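Local atomic coordinates of putative isomerase (Sinorhizobium meliloti, PDB entry 2PPG), a protein that is of unproven function but belongs to the enolase superfamily as a putative isomerase, with an enolase-like N-terminal domain and a TIM-barrel domain. Residues A[306-310]-A[311-315]; A[105-108]-A[109-112]; A[255-258]-A[259-263]; A[186-190]-A[191-195]; A[172-175]-A[176-179]. All coordinates share one frame; numbering follows the deposited sequence.

Interaction 1: A[306-310]-A[311-315]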
loop_
_atom_site.group_PDB
_atom_site.type_symbol
_atom_site.label_atom_id
_atom_site.label_comp_id
_atom_site.label_asym_id
_atom_site.label_seq_id
_atom_site.Cartn_x
_atom_site.Cartn_y
_atom_site.Cartn_z
ATOM N N ALA A 306 15.137 9.167 -21.187
ATOM C CA ALA A 306 14.258 8.060 -21.608
ATOM C C ALA A 306 13.315 7.627 -20.488
ATOM O O ALA A 306 12.163 7.280 -20.742
ATOM C CB ALA A 306 15.067 6.883 -22.081
ATOM N N TYR A 307 13.807 7.649 -19.252
ATOM C CA TYR A 307 12.975 7.330 -18.109
ATOM C C TYR A 307 11.886 8.391 -17.872
ATOM O O TYR A 307 10.759 8.054 -17.558
ATOM C CB TYR A 307 13.838 7.156 -16.865
ATOM C CG TYR A 307 13.247 6.229 -15.820
ATOM C CD1 TYR A 307 13.369 4.843 -15.939
ATOM C CD2 TYR A 307 12.592 6.744 -14.698
ATOM C CE1 TYR A 307 12.840 3.995 -14.981
ATOM C CE2 TYR A 307 12.061 5.908 -13.730
ATOM C CZ TYR A 307 12.182 4.532 -13.878
ATOM O OH TYR A 307 11.641 3.701 -12.920
ATOM N N ALA A 308 12.218 9.667 -18.034
ATOM C CA ALA A 308 11.218 10.716 -17.870
ATOM C C ALA A 308 10.117 10.606 -18.926
ATOM O O ALA A 308 8.961 10.870 -18.644
ATOM C CB ALA A 308 11.864 12.082 -17.934
ATOM N N HIS A 309 10.507 10.219 -20.137
ATOM C CA HIS A 309 9.597 9.985 -21.252
ATOM C C HIS A 309 8.597 8.886 -20.905
ATOM O O HIS A 309 7.380 9.106 -20.877
ATOM C CB HIS A 309 10.416 9.565 -22.468
ATOM C CG HIS A 309 9.597 9.281 -23.685
ATOM N ND1 HIS A 309 9.246 10.261 -24.587
ATOM C CD2 HIS A 309 9.070 8.126 -24.159
ATOM C CE1 HIS A 309 8.535 9.724 -25.564
ATOM N NE2 HIS A 309 8.414 8.430 -25.327
ATOM N N VAL A 310 9.136 7.701 -20.648
ATOM C CA VAL A 310 8.365 6.576 -20.148
ATOM C C VAL A 310 7.434 6.981 -18.996
ATOM O O VAL A 310 6.270 6.597 -18.982
ATOM C CB VAL A 310 9.304 5.437 -19.673
ATOM C CG1 VAL A 310 8.581 4.502 -18.738
ATOM C CG2 VAL A 310 9.850 4.672 -20.852
ATOM N N HIS A 311 7.944 7.764 -18.044
ATOM C CA HIS A 311 7.177 8.076 -16.841
ATOM C C HIS A 311 6.487 9.431 -16.845
ATOM O O HIS A 311 6.063 9.909 -15.792
ATOM C CB HIS A 311 8.033 7.891 -15.589
ATOM C CG HIS A 311 8.165 6.461 -15.181
ATOM N ND1 HIS A 311 7.189 5.807 -14.464
ATOM C CD2 HIS A 311 9.134 5.545 -15.426
ATOM C CE1 HIS A 311 7.557 4.549 -14.272
ATOM N NE2 HIS A 311 8.733 4.365 -14.845
ATOM N N HIS A 312 6.378 10.032 -18.029
ATOM C CA HIS A 312 5.643 11.290 -18.245
ATOM C C HIS A 312 6.070 12.444 -17.367
ATOM O O HIS A 312 5.249 13.050 -16.677
ATOM C CB HIS A 312 4.136 11.058 -18.136
ATOM C CG HIS A 312 3.655 10.010 -19.077
ATOM N ND1 HIS A 312 3.731 8.665 -18.783
ATOM C CD2 HIS A 312 3.180 10.099 -20.339
ATOM C CE1 HIS A 312 3.291 7.972 -19.816
ATOM N NE2 HIS A 312 2.947 8.819 -20.771
ATOM N N ILE A 313 7.360 12.742 -17.417
ATOM C CA ILE A 313 7.972 13.777 -16.601
ATOM C C ILE A 313 8.720 14.734 -17.537
ATOM O O ILE A 313 9.336 14.302 -18.503
ATOM C CB ILE A 313 8.886 13.132 -15.557
ATOM C CG1 ILE A 313 8.032 12.467 -14.474
ATOM C CG2 ILE A 313 9.844 14.136 -14.947
ATOM C CD1 ILE A 313 8.812 11.658 -13.487
ATOM N N LYS A 314 8.612 16.033 -17.282
ATOM C CA LYS A 314 9.263 17.048 -18.099
ATOM C C LYS A 314 10.762 17.072 -17.835
ATOM O O LYS A 314 11.218 16.838 -16.709
ATOM C CB LYS A 314 8.649 18.430 -17.817
ATOM C CG LYS A 314 7.830 19.039 -18.953
ATOM C CD LYS A 314 7.009 17.991 -19.700
ATOM C CE LYS A 314 6.516 18.512 -21.043
ATOM N NZ LYS A 314 7.663 18.916 -21.927
ATOM N N VAL A 315 11.529 17.353 -18.880
ATOM C CA VAL A 315 12.972 17.487 -18.745
ATOM C C VAL A 315 13.370 18.945 -18.928
ATOM O O VAL A 315 13.167 19.515 -19.998
ATOM C CB VAL A 315 13.740 16.630 -19.782
ATOM C CG1 VAL A 315 15.230 16.626 -19.459
ATOM C CG2 VAL A 315 13.225 15.204 -19.805
#
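His-311 brings CD2 of its imidazole over one face of the Tyr-307 ring, toward the rim and 3.4 Å from Tyr-307 CE2; the planes are 34° apart, an oblique pairing. A chi1 of -153° swings the Tyr-307 ring away from its own N, alongside the turn that carries His-311. Val-310 runs alongside, and its CG1 comes 3.5 Å from His-311 CD2. The far end of His-311 is fixed by NE2, which is hydrogen-bonded to Tyr-307 OH of a second subunit, so the pair belongs to a subunit interface. The helix itself ends in a Schellman motif. His-312, at positive phi (55°), is the C-prime residue: Ile-313 N bonds to Ala-308 O at 2.8 Å, and His-312 N to His-309 O at 3.2 Å. Beyond it, Val-315 CG2 lies 3.9 Å from Ala-308 CB, a methyl that also meets Ile-313 CB at 4.0 Å. Helix 293-310 passes through the three residues 311-313 into strand 314-315, completing a beta-alpha-beta unit of the barrel: Met-277 and Val-278 of helix 274-282 pack against Tyr-307, while Val-289 of strand 288-289 packs on Ala-308 and Ile-313.

Interaction 2: A[105-108]-A[109-112]; sequences DDLY and DLMR
Tyr-108 and Arg-112 meet at about a right angle, the phenol presenting its edge to the guanidinium: CE2 lies 3.9 Å from Arg-112 NE, over one guanidinium face, and the two planes are 74° apart. The Tyr-108 ring points directly away from its own backbone N (chi1 -180°), which lays it along the side of the turn where Arg-112 emerges. Asp-109 holds the same guanidinium through a salt bridge, NH1 to OD1 at 3.2 Å; the carboxylate is met on its syn side, but 33° out of plane. The contact lies at helix 100-109 and the chain that follows it, in the N-terminal domain of an enolase-superfamily protein. Asp-109 N makes a sound bond to Asp-105 O at 2.8 Å, whereas the bonds of Leu-110 N to Asp-106 O and Leu-107 O are weak. Met-111, a selenomethionine, gives its N to Tyr-108 O at 3.3 Å. The buried side holds Leu-107 and Leu-110, whose CD2 atoms lie 4.1 Å apart and which both pack on Phe-91 of helix 77-92. The polar side, partly exposed and less closely packed by apolar groups, is held by charge pairs across an interface. Asp-106 bridges Arg-95 of its own chain and also Arg-45 of a fourth subunit, which pairs with Asp-109 too; Glu-249 of that subunit is the stronger partner of Arg-112.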
loop_
_atom_site.group_PDB
_atom_site.type_symbol
_atom_site.label_atom_id
_atom_site.label_comp_id
_atom_site.label_asym_id
_atom_site.label_seq_id
_atom_site.Cartn_x
_atom_site.Cartn_y
_atom_site.Cartn_z
ATOM N N ASP A 105 29.450 1.583 -19.268
ATOM C CA ASP A 105 29.052 0.496 -18.383
ATOM C C ASP A 105 30.240 -0.346 -17.940
ATOM O O ASP A 105 30.356 -0.675 -16.769
ATOM C CB ASP A 105 28.003 -0.387 -19.056
ATOM C CG ASP A 105 26.641 0.290 -19.151
ATOM O OD1 ASP A 105 26.339 1.153 -18.299
ATOM O OD2 ASP A 105 25.872 -0.042 -20.081
ATOM N N ASP A 106 31.119 -0.697 -18.878
ATOM C CA ASP A 106 32.335 -1.448 -18.552
ATOM C C ASP A 106 33.143 -0.775 -17.457
ATOM O O ASP A 106 33.577 -1.437 -16.526
ATOM C CB ASP A 106 33.203 -1.640 -19.795
ATOM C CG ASP A 106 32.646 -2.700 -20.742
ATOM O OD1 ASP A 106 31.636 -3.349 -20.383
ATOM O OD2 ASP A 106 33.222 -2.885 -21.844
ATOM N N LEU A 107 33.308 0.546 -17.562
ATOM C CA LEU A 107 34.114 1.339 -16.623
ATOM C C LEU A 107 33.400 1.517 -15.293
ATOM O O LEU A 107 34.009 1.607 -14.228
ATOM C CB LEU A 107 34.402 2.725 -17.199
ATOM C CG LEU A 107 35.169 2.937 -18.510
ATOM C CD1 LEU A 107 35.326 4.453 -18.813
ATOM C CD2 LEU A 107 36.514 2.227 -18.502
ATOM N N TYR A 108 32.089 1.594 -15.369
ATOM C CA TYR A 108 31.284 1.692 -14.178
ATOM C C TYR A 108 31.312 0.358 -13.408
ATOM O O TYR A 108 31.457 0.330 -12.189
ATOM C CB TYR A 108 29.884 2.078 -14.598
ATOM C CG TYR A 108 28.919 2.228 -13.476
ATOM C CD1 TYR A 108 28.564 3.491 -13.016
ATOM C CD2 TYR A 108 28.310 1.119 -12.910
ATOM C CE1 TYR A 108 27.640 3.644 -12.001
ATOM C CE2 TYR A 108 27.377 1.258 -11.900
ATOM C CZ TYR A 108 27.055 2.526 -11.445
ATOM O OH TYR A 108 26.147 2.675 -10.437
ATOM N N ASP A 109 31.211 -0.750 -14.134
ATOM C CA ASP A 109 31.319 -2.073 -13.528
ATOM C C ASP A 109 32.673 -2.312 -12.853
ATOM O O ASP A 109 32.791 -3.185 -11.997
ATOM C CB ASP A 109 31.052 -3.165 -14.564
ATOM C CG ASP A 109 29.589 -3.224 -14.992
ATOM O OD1 ASP A 109 28.728 -2.660 -14.290
ATOM O OD2 ASP A 109 29.302 -3.841 -16.042
ATOM N N LEU A 110 33.680 -1.534 -13.235
ATOM C CA LEU A 110 35.021 -1.653 -12.671
ATOM C C LEU A 110 35.089 -1.388 -11.152
ATOM O O LEU A 110 35.938 -1.954 -10.451
ATOM C CB LEU A 110 35.965 -0.714 -13.416
ATOM C CG LEU A 110 37.114 -1.259 -14.274
ATOM C CD1 LEU A 110 36.934 -2.710 -14.772
ATOM C CD2 LEU A 110 37.378 -0.314 -15.438
HETATM N N MSE A 111 34.185 -0.550 -10.642
HETATM C CA MSE A 111 34.257 -0.105 -9.250
HETATM C C MSE A 111 32.957 -0.211 -8.448
HETATM O O MSE A 111 32.959 0.038 -7.248
HETATM C CB MSE A 111 34.764 1.335 -9.216
HETATM C CG MSE A 111 36.214 1.485 -9.660
HETATM SE SE MSE A 111 37.437 1.080 -8.196
HETATM C CE MSE A 111 37.433 2.825 -7.330
ATOM N N ARG A 112 31.860 -0.596 -9.098
ATOM C CA ARG A 112 30.528 -0.595 -8.458
ATOM C C ARG A 112 30.411 -1.365 -7.132
ATOM O O ARG A 112 29.820 -0.848 -6.178
ATOM C CB ARG A 112 29.423 -1.026 -9.442
ATOM C CG ARG A 112 29.522 -2.457 -9.953
ATOM C CD ARG A 112 28.470 -2.771 -11.034
ATOM N NE ARG A 112 27.106 -2.409 -10.641
ATOM C CZ ARG A 112 26.024 -2.654 -11.378
ATOM N NH1 ARG A 112 26.150 -3.273 -12.543
ATOM N NH2 ARG A 112 24.814 -2.292 -10.954
#

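Interaction 3: A[255-258]-A[259-263]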
loop_
_atom_site.group_PDB
_atom_site.type_symbol
_atom_site.label_atom_id
_atom_site.label_comp_id
_atom_site.label_asym_id
_atom_site.label_seq_id
_atom_site.Cartn_x
_atom_site.Cartn_y
_atom_site.Cartn_z
ATOM N N ALA A 255 8.379 13.801 -1.489
ATOM C CA ALA A 255 7.094 13.213 -1.867
ATOM C C ALA A 255 5.924 13.985 -1.251
ATOM O O ALA A 255 4.933 14.258 -1.925
ATOM C CB ALA A 255 7.041 11.746 -1.479
ATOM N N ARG A 256 6.069 14.354 0.019
ATOM C CA ARG A 256 5.031 15.065 0.756
ATOM C C ARG A 256 4.844 16.500 0.262
ATOM O O ARG A 256 3.719 16.978 0.188
ATOM C CB ARG A 256 5.331 15.057 2.260
ATOM C CG ARG A 256 4.688 16.219 3.011
ATOM C CD ARG A 256 3.266 15.918 3.482
ATOM N NE ARG A 256 3.253 15.533 4.895
ATOM C CZ ARG A 256 2.812 14.367 5.355
ATOM N NH1 ARG A 256 2.858 14.121 6.653
ATOM N NH2 ARG A 256 2.311 13.455 4.527
ATOM N N VAL A 257 5.947 17.174 -0.063
ATOM C CA VAL A 257 5.909 18.503 -0.680
ATOM C C VAL A 257 5.197 18.424 -2.033
ATOM O O VAL A 257 4.264 19.197 -2.300
ATOM C CB VAL A 257 7.332 19.090 -0.897
ATOM C CG1 VAL A 257 7.243 20.417 -1.565
ATOM C CG2 VAL A 257 8.072 19.254 0.413
ATOM N N ALA A 258 5.613 17.474 -2.876
ATOM C CA ALA A 258 4.976 17.271 -4.188
ATOM C C ALA A 258 3.461 17.101 -4.058
ATOM O O ALA A 258 2.694 17.693 -4.826
ATOM C CB ALA A 258 5.582 16.088 -4.910
ATOM N N ALA A 259 3.046 16.311 -3.065
ATOM C CA ALA A 259 1.632 16.042 -2.819
ATOM C C ALA A 259 0.884 17.220 -2.193
ATOM O O ALA A 259 -0.328 17.319 -2.345
ATOM C CB ALA A 259 1.464 14.791 -1.959
ATOM N N SER A 260 1.596 18.115 -1.511
ATOM C CA SER A 260 0.938 19.164 -0.733
ATOM C C SER A 260 0.736 20.490 -1.466
ATOM O O SER A 260 0.079 21.387 -0.945
ATOM C CB SER A 260 1.692 19.414 0.571
ATOM O OG SER A 260 1.871 18.213 1.297
ATOM N N VAL A 261 1.304 20.632 -2.659
ATOM C CA VAL A 261 1.188 21.886 -3.415
ATOM C C VAL A 261 0.888 21.609 -4.883
ATOM O O VAL A 261 1.287 20.579 -5.417
ATOM C CB VAL A 261 2.477 22.732 -3.313
ATOM C CG1 VAL A 261 2.667 23.246 -1.903
ATOM C CG2 VAL A 261 3.704 21.927 -3.762
ATOM N N SER A 262 0.186 22.509 -5.551
ATOM C CA SER A 262 -0.116 22.261 -6.959
ATOM C C SER A 262 1.103 22.540 -7.858
ATOM O O SER A 262 1.149 22.092 -9.000
ATOM C CB SER A 262 -1.337 23.059 -7.405
ATOM O OG SER A 262 -1.118 24.432 -7.177
ATOM N N THR A 263 2.083 23.262 -7.317
ATOM C CA THR A 263 3.298 23.632 -8.031
ATOM C C THR A 263 4.173 22.440 -8.394
ATOM O O THR A 263 4.405 21.528 -7.578
ATOM C CB THR A 263 4.162 24.589 -7.190
ATOM O OG1 THR A 263 3.472 25.824 -7.007
ATOM C CG2 THR A 263 5.510 24.868 -7.873
#
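Ala-255 opens the contact through its carbonyl, which accepts Ala-259 N at 3.0 Å with an N-H...O angle of 151°, an ordinary helical bond; the methyl of Ala-259 rests beside the same oxygen, Ala-259 CB to Ala-255 O 3.5 Å. The backbone carbonyl of Arg-256 accepts the hydroxyl of Ser-260, OG to O modelled at 2.5 Å, a very short separation whose exact length is doubtful. Ser-260 OG is anti to its own carbonyl carbon (chi1 -54°), which folds the hydroxyl back over the preceding turn. The Arg-256 side chain, bent at chi2 and chi3, passes its CD along the same hydroxyl, 3.5 Å from Ser-260 OG, while NH1 has a weak hydrogen bond to Arg-284 O of a fifth subunit. Val-257 O then serves two donors: Ser-260 N at 3.0 Å and, weakly, Val-261 N at 3.3 Å. Val-261 CG2 also lies against that oxygen, and the valines themselves meet only loosely, Val-257 CG1 to Val-261 CG2 4.4 Å; both pack on Ile-231 of helix 224-234. Ala-258 ends the segment, its methyl packed on Ile-265 of strand 264-267. Both an i+3 and a weak i+4 bond thus reach Val-257 O near the C-terminal end of helix 251-260, the helix of a beta-alpha-beta unit in the TIM barrel.

Interaction 4: A[186-190]-A[191-195]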
loop_
_atom_site.group_PDB
_atom_site.type_symbol
_atom_site.label_atom_id
_atom_site.label_comp_id
_atom_site.label_asym_id
_atom_site.label_seq_id
_atom_site.Cartn_x
_atom_site.Cartn_y
_atom_site.Cartn_z
ATOM N N PHE A 186 12.338 32.727 -16.012
ATOM C CA PHE A 186 13.310 33.202 -15.033
ATOM C C PHE A 186 13.388 32.268 -13.843
ATOM O O PHE A 186 12.410 31.603 -13.505
ATOM C CB PHE A 186 12.947 34.637 -14.592
ATOM C CG PHE A 186 12.904 35.610 -15.740
ATOM C CD1 PHE A 186 14.029 36.343 -16.088
ATOM C CD2 PHE A 186 11.762 35.731 -16.522
ATOM C CE1 PHE A 186 14.003 37.193 -17.192
ATOM C CE2 PHE A 186 11.731 36.572 -17.617
ATOM C CZ PHE A 186 12.852 37.300 -17.957
ATOM N N LYS A 187 14.562 32.200 -13.227
ATOM C CA LYS A 187 14.719 31.515 -11.952
ATOM C C LYS A 187 15.647 32.324 -11.053
ATOM O O LYS A 187 16.730 32.720 -11.465
ATOM C CB LYS A 187 15.297 30.113 -12.156
ATOM C CG LYS A 187 15.224 29.233 -10.920
ATOM C CD LYS A 187 15.807 27.873 -11.180
ATOM C CE LYS A 187 17.316 27.891 -11.090
ATOM N NZ LYS A 187 17.868 26.680 -11.742
ATOM N N PHE A 188 15.224 32.575 -9.827
ATOM C CA PHE A 188 16.103 33.192 -8.835
ATOM C C PHE A 188 16.469 32.188 -7.757
ATOM O O PHE A 188 15.682 31.303 -7.427
ATOM C CB PHE A 188 15.425 34.401 -8.196
ATOM C CG PHE A 188 14.242 34.056 -7.338
ATOM C CD1 PHE A 188 14.376 33.923 -5.957
ATOM C CD2 PHE A 188 12.998 33.893 -7.890
ATOM C CE1 PHE A 188 13.292 33.624 -5.154
ATOM C CE2 PHE A 188 11.910 33.593 -7.090
ATOM C CZ PHE A 188 12.061 33.460 -5.724
ATOM N N ALA A 189 17.667 32.338 -7.201
ATOM C CA ALA A 189 18.115 31.495 -6.079
ATOM C C ALA A 189 17.637 32.079 -4.760
ATOM O O ALA A 189 17.764 33.278 -4.534
ATOM C CB ALA A 189 19.640 31.359 -6.075
ATOM N N SER A 190 17.091 31.232 -3.891
ATOM C CA SER A 190 16.650 31.675 -2.558
ATOM C C SER A 190 17.764 32.082 -1.564
ATOM O O SER A 190 17.503 32.897 -0.684
ATOM C CB SER A 190 15.683 30.673 -1.922
ATOM O OG SER A 190 16.351 29.500 -1.517
ATOM N N PRO A 191 18.989 31.510 -1.676
ATOM C CA PRO A 191 20.141 32.064 -0.936
ATOM C C PRO A 191 20.450 33.540 -1.216
ATOM O O PRO A 191 21.368 34.104 -0.619
ATOM C CB PRO A 191 21.318 31.207 -1.423
ATOM C CG PRO A 191 20.712 29.932 -1.823
ATOM C CD PRO A 191 19.371 30.286 -2.408
ATOM N N VAL A 192 19.699 34.153 -2.118
ATOM C CA VAL A 192 19.963 35.524 -2.516
ATOM C C VAL A 192 18.797 36.419 -2.108
ATOM O O VAL A 192 18.953 37.637 -1.978
ATOM C CB VAL A 192 20.256 35.610 -4.045
ATOM C CG1 VAL A 192 19.811 36.935 -4.638
ATOM C CG2 VAL A 192 21.733 35.349 -4.325
ATOM N N ALA A 193 17.638 35.806 -1.877
ATOM C CA ALA A 193 16.420 36.539 -1.546
ATOM C C ALA A 193 16.472 37.122 -0.135
ATOM O O ALA A 193 15.914 36.556 0.806
ATOM C CB ALA A 193 15.202 35.646 -1.715
ATOM N N ASP A 194 17.134 38.268 -0.007
ATOM C CA ASP A 194 17.394 38.894 1.292
ATOM C C ASP A 194 16.132 39.192 2.077
ATOM O O ASP A 194 16.076 38.922 3.274
ATOM C CB ASP A 194 18.204 40.176 1.111
ATOM C CG ASP A 194 19.489 39.947 0.339
ATOM O OD1 ASP A 194 20.291 39.077 0.752
ATOM O OD2 ASP A 194 19.689 40.639 -0.686
ATOM N N ASP A 195 15.123 39.736 1.401
ATOM C CA ASP A 195 13.862 40.105 2.048
ATOM C C ASP A 195 12.907 38.917 2.227
ATOM O O ASP A 195 11.768 39.094 2.669
ATOM C CB ASP A 195 13.156 41.219 1.258
ATOM C CG ASP A 195 14.046 42.438 1.009
ATOM O OD1 ASP A 195 13.500 43.493 0.617
ATOM O OD2 ASP A 195 15.282 42.341 1.190
#
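Ser-190 O accepts Ala-193 N at 3.1 Å, with an N-H...O angle of 144°. One residue earlier, Ala-189 O faces Val-192 N at 3.2 Å; the position of that nitrogen is less certain, so the bond is best treated as provisional. The side chains around these bonds are small. Pro-191 presents its CD to Ala-189 CB at 3.8 Å, and the same carbon lies 3.2 Å from Ser-190 OG. Set between the backbone N and the carbonyl carbon (chi1 72°), Ser-190 OG sits beside the proline ring and makes a weak hydrogen bond to Asp-217 O. The segment is the C-terminal end of barrel strand 185-189 and the start of the loop to helix 197-208, the end of a TIM barrel at which active sites of this superfamily are found. Lys-187, farther down the strand, forms salt bridges with Glu-243 and Glu-344. Ala-193 is itself the centre of an inverse gamma turn, and its CB approaches Phe-188 CE1 obliquely at 4.4 Å. Glu-200 of helix 197-208 packs against both Phe-188 and Ala-193.

Interaction 5: A[172-175]-A[176-179]; sequences AELA and AAWQ
Helix 168-180, the helical limb of a beta-alpha-beta unit on the outside of the barrel, brings Leu-174 and Trp-178 together one turn apart. The two side chains run side by side and point the same way, Leu-174 CD1 lying 4.0 Å from Trp-178 CD1 on the pyrrole part of the indole. In Leu-174 a chi1 of -167° turns the isopropyl end, and so CD1, alongside the ring. Trp-178 CD1 also comes within 3.6 Å of Leu-174 O, obliquely to the ring. That carbonyl is bonded by Trp-178 N at 3.2 Å with a nearly straight N-H...O angle of 167°. The neighbouring bonds repeat the alpha-helical i-to-i+4 pattern: Ala-176 N to Ala-172 O at 2.9 Å, Ala-177 N to Glu-173 O at 3.0 Å and Gln-179 N to Ala-175 O at 2.8 Å. Within the (beta/alpha) barrel the alanine-rich side packs on helix 197-208, where Leu-204 meets Ala-172 and Leu-208 meets Ala-175. Glu-173 forms a salt bridge with Arg-207 of that helix. Around the indole, Phe-183 meets Trp-178 edge-to-face and Lys-181 makes a cation-pi contact.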
loop_
_atom_site.group_PDB
_atom_site.type_symbol
_atom_site.label_atom_id
_atom_site.label_comp_id
_atom_site.label_asym_id
_atom_site.label_seq_id
_atom_site.Cartn_x
_atom_site.Cartn_y
_atom_site.Cartn_z
ATOM N N ALA A 172 15.332 42.719 -9.959
ATOM C CA ALA A 172 14.153 42.830 -10.816
ATOM C C ALA A 172 14.523 43.556 -12.086
ATOM O O ALA A 172 14.104 43.168 -13.178
ATOM C CB ALA A 172 13.041 43.567 -10.098
ATOM N N GLU A 173 15.322 44.609 -11.939
ATOM C CA GLU A 173 15.765 45.373 -13.100
ATOM C C GLU A 173 16.615 44.529 -14.030
ATOM O O GLU A 173 16.488 44.633 -15.250
ATOM C CB GLU A 173 16.499 46.653 -12.694
ATOM C CG GLU A 173 15.575 47.844 -12.548
ATOM C CD GLU A 173 14.698 48.054 -13.778
ATOM O OE1 GLU A 173 15.257 48.167 -14.896
ATOM O OE2 GLU A 173 13.454 48.126 -13.626
ATOM N N LEU A 174 17.468 43.686 -13.452
ATOM C CA LEU A 174 18.275 42.786 -14.251
ATOM C C LEU A 174 17.360 41.864 -15.037
ATOM O O LEU A 174 17.508 41.730 -16.249
ATOM C CB LEU A 174 19.266 41.991 -13.398
ATOM C CG LEU A 174 20.342 41.269 -14.227
ATOM C CD1 LEU A 174 20.851 42.149 -15.372
ATOM C CD2 LEU A 174 21.502 40.800 -13.362
ATOM N N ALA A 175 16.394 41.254 -14.359
ATOM C CA ALA A 175 15.404 40.432 -15.049
ATOM C C ALA A 175 14.869 41.185 -16.252
ATOM O O ALA A 175 14.902 40.673 -17.376
ATOM C CB ALA A 175 14.262 40.058 -14.117
ATOM N N ALA A 176 14.399 42.411 -16.001
ATOM C CA ALA A 176 13.763 43.254 -17.019
ATOM C C ALA A 176 14.651 43.508 -18.245
ATOM O O ALA A 176 14.151 43.608 -19.370
ATOM C CB ALA A 176 13.309 44.579 -16.403
ATOM N N ALA A 177 15.960 43.606 -18.016
ATOM C CA ALA A 177 16.926 43.788 -19.092
ATOM C C ALA A 177 16.958 42.572 -20.010
ATOM O O ALA A 177 16.867 42.701 -21.234
ATOM C CB ALA A 177 18.297 44.051 -18.520
ATOM N N TRP A 178 17.074 41.389 -19.414
ATOM C CA TRP A 178 17.073 40.146 -20.177
ATOM C C TRP A 178 15.714 39.868 -20.791
ATOM O O TRP A 178 15.617 39.176 -21.802
ATOM C CB TRP A 178 17.515 38.986 -19.299
ATOM C CG TRP A 178 18.975 38.987 -19.114
ATOM C CD1 TRP A 178 19.660 39.394 -18.012
ATOM C CD2 TRP A 178 19.956 38.595 -20.077
ATOM N NE1 TRP A 178 21.014 39.268 -18.223
ATOM C CE2 TRP A 178 21.218 38.778 -19.485
ATOM C CE3 TRP A 178 19.887 38.114 -21.385
ATOM C CZ2 TRP A 178 22.406 38.494 -20.154
ATOM C CZ3 TRP A 178 21.067 37.822 -22.049
ATOM C CH2 TRP A 178 22.311 38.011 -21.433
ATOM N N GLN A 179 14.667 40.426 -20.195
ATOM C CA GLN A 179 13.338 40.307 -20.775
ATOM C C GLN A 179 13.311 41.042 -22.112
ATOM O O GLN A 179 12.791 40.529 -23.103
ATOM C CB GLN A 179 12.265 40.855 -19.821
ATOM C CG GLN A 179 10.834 40.748 -20.350
ATOM C CD GLN A 179 9.796 41.270 -19.362
ATOM O OE1 GLN A 179 10.001 42.291 -18.709
ATOM N NE2 GLN A 179 8.676 40.570 -19.255
#

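How the interactions relate
From the N terminus, interaction 2 comes first, at helix 100-109 and the chain just after it in the N-terminal domain. The others follow in the barrel domain in the order 5, 4, 3, 1; all five are in series, and none nests within or crosses another. Interaction 5 lies in helix 168-180 and interaction 4 at the end of the next strand, 185-189; they touch, Phe-186 CE1 lying 3.6 Å from Ala-175 O. Interactions 3 and 1 each sit where a barrel helix gives way to the following strand; their centres are about 19 Å apart, and both touch the third subunit. Interactions 2 and 5 are farthest apart, about 46 Å between centres, on opposite sides of the chain's centre.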